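Long-range contacts in acetyltransferase, GNAT family (Colwellia psychrerythraea, PDB 3IWG), which probably acts as an acyltransferase of the GNAT family, transferring acyl groups other than aminoacyl ones: residues A[123-128]-A[262-267]; A[29-34]-A[101-106]. All coordinates share one frame; numbering follows the deposited sequence. Where two conformers were deposited one is given.

Contact 1. Residues A[123-128]-A[262-267]; sequences NSLMYQ and FTSAHR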
# COMPACT_ATOMS: atom_id res chain seq x y z
N ASN A 123 5.24 -11.26 -23.40
CA ASN A 123 4.91 -11.26 -21.97
C ASN A 123 3.40 -11.10 -21.71
O ASN A 123 2.84 -11.73 -20.88
CB ASN A 123 5.63 -10.08 -21.33
CG ASN A 123 5.37 -9.95 -19.86
OD1 ASN A 123 4.57 -9.13 -19.44
ND2 ASN A 123 6.11 -10.72 -19.05
N SER A 124 2.74 -10.21 -22.41
CA SER A 124 1.32 -10.03 -22.20
C SER A 124 0.67 -9.37 -23.37
O SER A 124 1.33 -8.90 -24.28
CB SER A 124 1.04 -9.23 -20.90
OG SER A 124 2.09 -8.37 -20.58
N LEU A 125 -0.66 -9.36 -23.33
CA LEU A 125 -1.45 -8.72 -24.33
C LEU A 125 -2.08 -7.49 -23.71
O LEU A 125 -2.53 -7.53 -22.56
CB LEU A 125 -2.52 -9.68 -24.83
CG LEU A 125 -2.12 -10.98 -25.57
CD1 LEU A 125 -1.43 -11.98 -24.61
CD2 LEU A 125 -3.35 -11.61 -26.20
N MSE A 126 -2.13 -6.40 -24.47
CA MSE A 126 -2.79 -5.19 -24.10
C MSE A 126 -4.02 -5.01 -24.95
O MSE A 126 -3.92 -5.05 -26.23
CB MSE A 126 -1.89 -3.99 -24.36
CG MSE A 126 -0.65 -4.00 -23.52
SE MSE A 126 0.83 -3.05 -24.30
CE MSE A 126 0.10 -1.30 -24.46
N TYR A 127 -5.15 -4.80 -24.29
CA TYR A 127 -6.42 -4.73 -24.94
C TYR A 127 -7.04 -3.43 -24.72
O TYR A 127 -6.74 -2.73 -23.72
CB TYR A 127 -7.43 -5.71 -24.38
CG TYR A 127 -7.09 -7.16 -24.48
CD1 TYR A 127 -6.23 -7.77 -23.56
CD2 TYR A 127 -7.71 -7.96 -25.41
CE1 TYR A 127 -5.97 -9.14 -23.61
CE2 TYR A 127 -7.44 -9.32 -25.49
CZ TYR A 127 -6.57 -9.90 -24.59
OH TYR A 127 -6.33 -11.27 -24.67
N GLN A 128 -7.98 -3.10 -25.60
CA GLN A 128 -8.81 -1.97 -25.36
C GLN A 128 -10.23 -2.25 -25.82
O GLN A 128 -10.48 -3.16 -26.56
CB GLN A 128 -8.20 -0.72 -26.01
CG GLN A 128 -6.62 -0.85 -26.27
CD GLN A 128 -6.34 -1.59 -27.57
OE1 GLN A 128 -5.52 -2.54 -27.68
NE2 GLN A 128 -7.07 -1.18 -28.57
N PHE A 262 -13.42 -6.73 -25.81
CA PHE A 262 -12.10 -6.09 -25.96
C PHE A 262 -11.32 -6.69 -27.11
O PHE A 262 -11.39 -7.89 -27.32
CB PHE A 262 -11.27 -6.31 -24.69
CG PHE A 262 -11.71 -5.49 -23.51
CD1 PHE A 262 -12.80 -5.85 -22.76
CD2 PHE A 262 -10.98 -4.38 -23.13
CE1 PHE A 262 -13.18 -5.10 -21.64
CE2 PHE A 262 -11.33 -3.63 -22.03
CZ PHE A 262 -12.45 -3.99 -21.28
N THR A 263 -10.50 -5.88 -27.78
CA THR A 263 -9.55 -6.38 -28.77
C THR A 263 -8.13 -5.97 -28.44
O THR A 263 -7.93 -5.09 -27.64
CB THR A 263 -9.84 -5.86 -30.16
OG1 THR A 263 -9.78 -4.42 -30.14
CG2 THR A 263 -11.23 -6.33 -30.65
N SER A 264 -7.18 -6.65 -29.08
CA SER A 264 -5.78 -6.52 -28.83
C SER A 264 -4.91 -6.43 -30.06
O SER A 264 -4.64 -7.44 -30.70
CB SER A 264 -5.29 -7.72 -28.06
OG SER A 264 -3.93 -7.49 -27.76
N ALA A 265 -4.40 -5.26 -30.35
CA ALA A 265 -3.43 -5.08 -31.42
C ALA A 265 -2.03 -4.96 -30.85
O ALA A 265 -1.08 -4.82 -31.61
CB ALA A 265 -3.74 -3.85 -32.22
N HIS A 266 -1.90 -5.06 -29.53
CA HIS A 266 -0.65 -4.81 -28.83
C HIS A 266 -0.17 -5.88 -27.89
O HIS A 266 -0.97 -6.64 -27.33
CB HIS A 266 -0.76 -3.51 -28.08
CG HIS A 266 -0.83 -2.34 -28.98
ND1 HIS A 266 0.28 -1.86 -29.63
CD2 HIS A 266 -1.88 -1.60 -29.41
CE1 HIS A 266 -0.08 -0.85 -30.41
NE2 HIS A 266 -1.38 -0.67 -30.28
N ARG A 267 1.15 -5.91 -27.69
CA ARG A 267 1.83 -6.94 -26.94
C ARG A 267 2.95 -6.31 -26.17
O ARG A 267 3.54 -5.38 -26.65
CB ARG A 267 2.46 -7.99 -27.87
CG ARG A 267 1.50 -8.82 -28.68
CD ARG A 267 0.60 -9.71 -27.82
NE ARG A 267 -0.24 -10.57 -28.65
CZ ARG A 267 -1.39 -10.20 -29.17
NH1 ARG A 267 -1.86 -8.99 -28.99
NH2 ARG A 267 -2.07 -11.06 -29.91

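Contact 2. Residues A[29-34]-A[101-106]; sequences VPLDGM and FVSTAE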
# COMPACT_ATOMS: atom_id res chain seq x y z
N VAL A 29 -0.92 3.70 -28.03
CA VAL A 29 -2.05 3.52 -27.13
C VAL A 29 -1.62 3.82 -25.72
O VAL A 29 -0.43 3.86 -25.42
CB VAL A 29 -2.64 2.09 -27.19
CG1 VAL A 29 -3.43 1.90 -28.51
CG2 VAL A 29 -1.56 1.00 -26.96
N PRO A 30 -2.58 3.99 -24.82
CA PRO A 30 -2.15 4.05 -23.41
C PRO A 30 -1.37 2.78 -22.97
O PRO A 30 -1.71 1.67 -23.36
CB PRO A 30 -3.48 4.19 -22.65
CG PRO A 30 -4.54 3.64 -23.65
CD PRO A 30 -4.05 4.10 -24.98
N LEU A 31 -0.31 2.98 -22.20
CA LEU A 31 0.50 1.88 -21.71
C LEU A 31 0.01 1.29 -20.38
O LEU A 31 -0.76 1.89 -19.62
CB LEU A 31 1.95 2.33 -21.54
CG LEU A 31 2.55 3.01 -22.77
CD1 LEU A 31 3.95 3.48 -22.47
CD2 LEU A 31 2.48 2.02 -23.96
N ASP A 32 0.48 0.09 -20.10
CA ASP A 32 0.04 -0.64 -18.93
C ASP A 32 0.38 0.03 -17.61
O ASP A 32 1.55 0.18 -17.26
CB ASP A 32 0.63 -2.03 -18.87
CG ASP A 32 0.03 -2.82 -17.75
OD1 ASP A 32 -1.09 -3.31 -17.97
OD2 ASP A 32 0.63 -2.86 -16.64
N GLY A 33 -0.64 0.35 -16.85
CA GLY A 33 -0.47 0.93 -15.51
C GLY A 33 0.50 0.28 -14.53
O GLY A 33 1.29 0.97 -13.89
N MSE A 34 0.48 -1.04 -14.43
CA MSE A 34 1.36 -1.70 -13.44
C MSE A 34 2.78 -1.59 -13.95
O MSE A 34 3.66 -1.23 -13.19
CB MSE A 34 0.99 -3.17 -13.16
CG MSE A 34 0.81 -3.52 -11.67
SE MSE A 34 2.05 -2.73 -10.27
CE MSE A 34 0.68 -1.79 -9.23
N PHE A 101 12.01 -4.88 -21.72
CA PHE A 101 10.58 -5.02 -21.89
C PHE A 101 10.10 -3.76 -22.59
O PHE A 101 10.47 -2.62 -22.21
CB PHE A 101 9.82 -5.16 -20.56
CG PHE A 101 10.15 -6.44 -19.75
CD1 PHE A 101 9.39 -7.59 -19.91
CD2 PHE A 101 11.20 -6.44 -18.84
CE1 PHE A 101 9.66 -8.77 -19.16
CE2 PHE A 101 11.49 -7.59 -18.09
CZ PHE A 101 10.72 -8.77 -18.24
N VAL A 102 9.24 -3.97 -23.58
CA VAL A 102 8.79 -2.95 -24.46
C VAL A 102 7.52 -3.43 -25.12
O VAL A 102 7.37 -4.62 -25.37
CB VAL A 102 9.86 -2.66 -25.53
CG1 VAL A 102 9.99 -3.83 -26.45
CG2 VAL A 102 9.58 -1.37 -26.27
N SER A 103 6.58 -2.50 -25.36
CA SER A 103 5.40 -2.85 -26.11
C SER A 103 5.48 -2.41 -27.54
O SER A 103 6.21 -1.49 -27.90
CB SER A 103 4.13 -2.28 -25.51
OG SER A 103 4.01 -0.90 -25.75
N THR A 104 4.61 -3.02 -28.32
CA THR A 104 4.37 -2.62 -29.68
C THR A 104 3.80 -1.22 -29.85
O THR A 104 3.60 -0.80 -31.00
CB THR A 104 3.43 -3.63 -30.32
OG1 THR A 104 2.17 -3.60 -29.64
CG2 THR A 104 4.06 -5.04 -30.21
N ALA A 105 3.55 -0.50 -28.74
CA ALA A 105 3.02 0.85 -28.79
C ALA A 105 4.11 1.85 -28.52
O ALA A 105 3.84 3.09 -28.55
CB ALA A 105 1.88 1.04 -27.75
N GLU A 106 5.32 1.37 -28.20
CA GLU A 106 6.46 2.31 -28.05
C GLU A 106 7.45 2.12 -29.22
O GLU A 106 8.39 1.32 -29.16
CB GLU A 106 7.13 2.18 -26.68
CG GLU A 106 6.15 2.18 -25.46
CD GLU A 106 6.54 1.15 -24.39
OE1 GLU A 106 7.45 1.45 -23.59
OE2 GLU A 106 5.91 0.06 -24.35

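Contact 1. Residues A[123-128]-A[262-267]
Ser-264 turns OG trans to its own amide nitrogen (chi1 -176°), which carries the hydroxyl across to Met-126, while Arg-267, bent at chi2 (-64°), folds its guanidinium back beside Leu-125. The hydroxyl donates to Met-126 O at 2.9 Å, coming from above the carbonyl plane. CB of the same serine lies over one face of the Tyr-127 ring, toward its rim and 4.0 Å from the centroid, a CH-pi contact. On the same side of the pairing Leu-125 and Arg-267 run side by side: Leu-125 CG lies over one face of the guanidinium, toward its rim, 3.6 Å from Arg-267 NE. The folded arginine also places NH1 on His-266 O at 3.0 Å, with that oxygen in the guanidinium plane. Met-126 N, the nitrogen of a selenomethionine, reaches His-266 O from the opposite face of the carbonyl at 3.1 Å, in a nearly straight bond. Beyond it, Met-126 CB packs on His-266 CB, while the imidazole takes its ND1 partner, Thr-104, from elsewhere.

The two strands are antiparallel, with a beta bulge between the Met-126 and Gln-128 pairs. Past the bulge, Gln-128 and Thr-263 exchange two backbone bonds, Gln-128 N to Thr-263 O at 2.9 Å and Thr-263 N to Gln-128 O at 3.0 Å. Tyr-127 CB then meets Phe-262 CB, and both side chains touch Ile-257 of helix 251-259.

Where the bulge disturbs backbone pairing, a side-chain hydroxyl thus supplies the donor for Met-126 O. His-266 O is gripped by two donors, one of them a probably charged guanidinium, which is likely to polarise this carbonyl and help hold the irregular pairing together.

Contact 2. Residues A[29-34]-A[101-106]
Leu-31 reaches across to Ala-105, Ser-103 and Glu-106 through its two methyl groups. Its CB points toward the 101-106 segment, and with CG anti to the carbonyl carbon (chi1 -51°) the branch point carries both methyls over the turn. Leu-31 CD2 settles 3.8 Å from Ser-103 OG and also touches Ala-105 CB. Leu-31 CD1 lies 3.9 Å from Glu-106 CG, the leucine passing obliquely over the glutamate chain. Next to it Val-29 CG2 presses on Ala-105 CB at 3.5 Å, and Met-126 of strand 117-129 packs on both Val-29 and Leu-31.

Beneath these methyls the glutamate bends at chi2 and turns its carboxylate back on the turn. OE2 of Glu-106 accepts Ser-103 N at 2.8 Å from above the carboxylate plane, and takes the Ser-103 hydroxyl on its anti lone pair. With an alanine here, Ser-103 N and OG would probably lose their shared acceptor and Leu-31 CD1 its aliphatic support, leaving the serine hydroxyl freer to turn. Ser-103 OG in turn accepts Ala-105 N at 3.1 Å.

The result is an ST turn built into a type I beta turn from Ser-103 to Glu-106. It ends strand 99-103 and leads into helix 107-116, with Glu-106 at the N-cap position, inside the N-terminal GNAT domain.

From the N terminus, contact 2 closes first: the loop before helix 33-39 is met again by the turn that follows strand 99-103, enclosing the strands between 44 and 71 and helix 76-87. Contact 1 opens only afterwards, on strand 117-129, and is closed by the last strand, 262-273, after the helices and strands between 144 and 259. The two are therefore in series, neither nested nor crossed. They nonetheless touch: strand 262-273 lies between 99-103 and 117-129, and Arg-267 O probably accepts a hydrogen bond from Thr-104 N at 3.1 Å. The C-terminal strand is thus inserted among N-terminal ones, tying the two halves of the chain together.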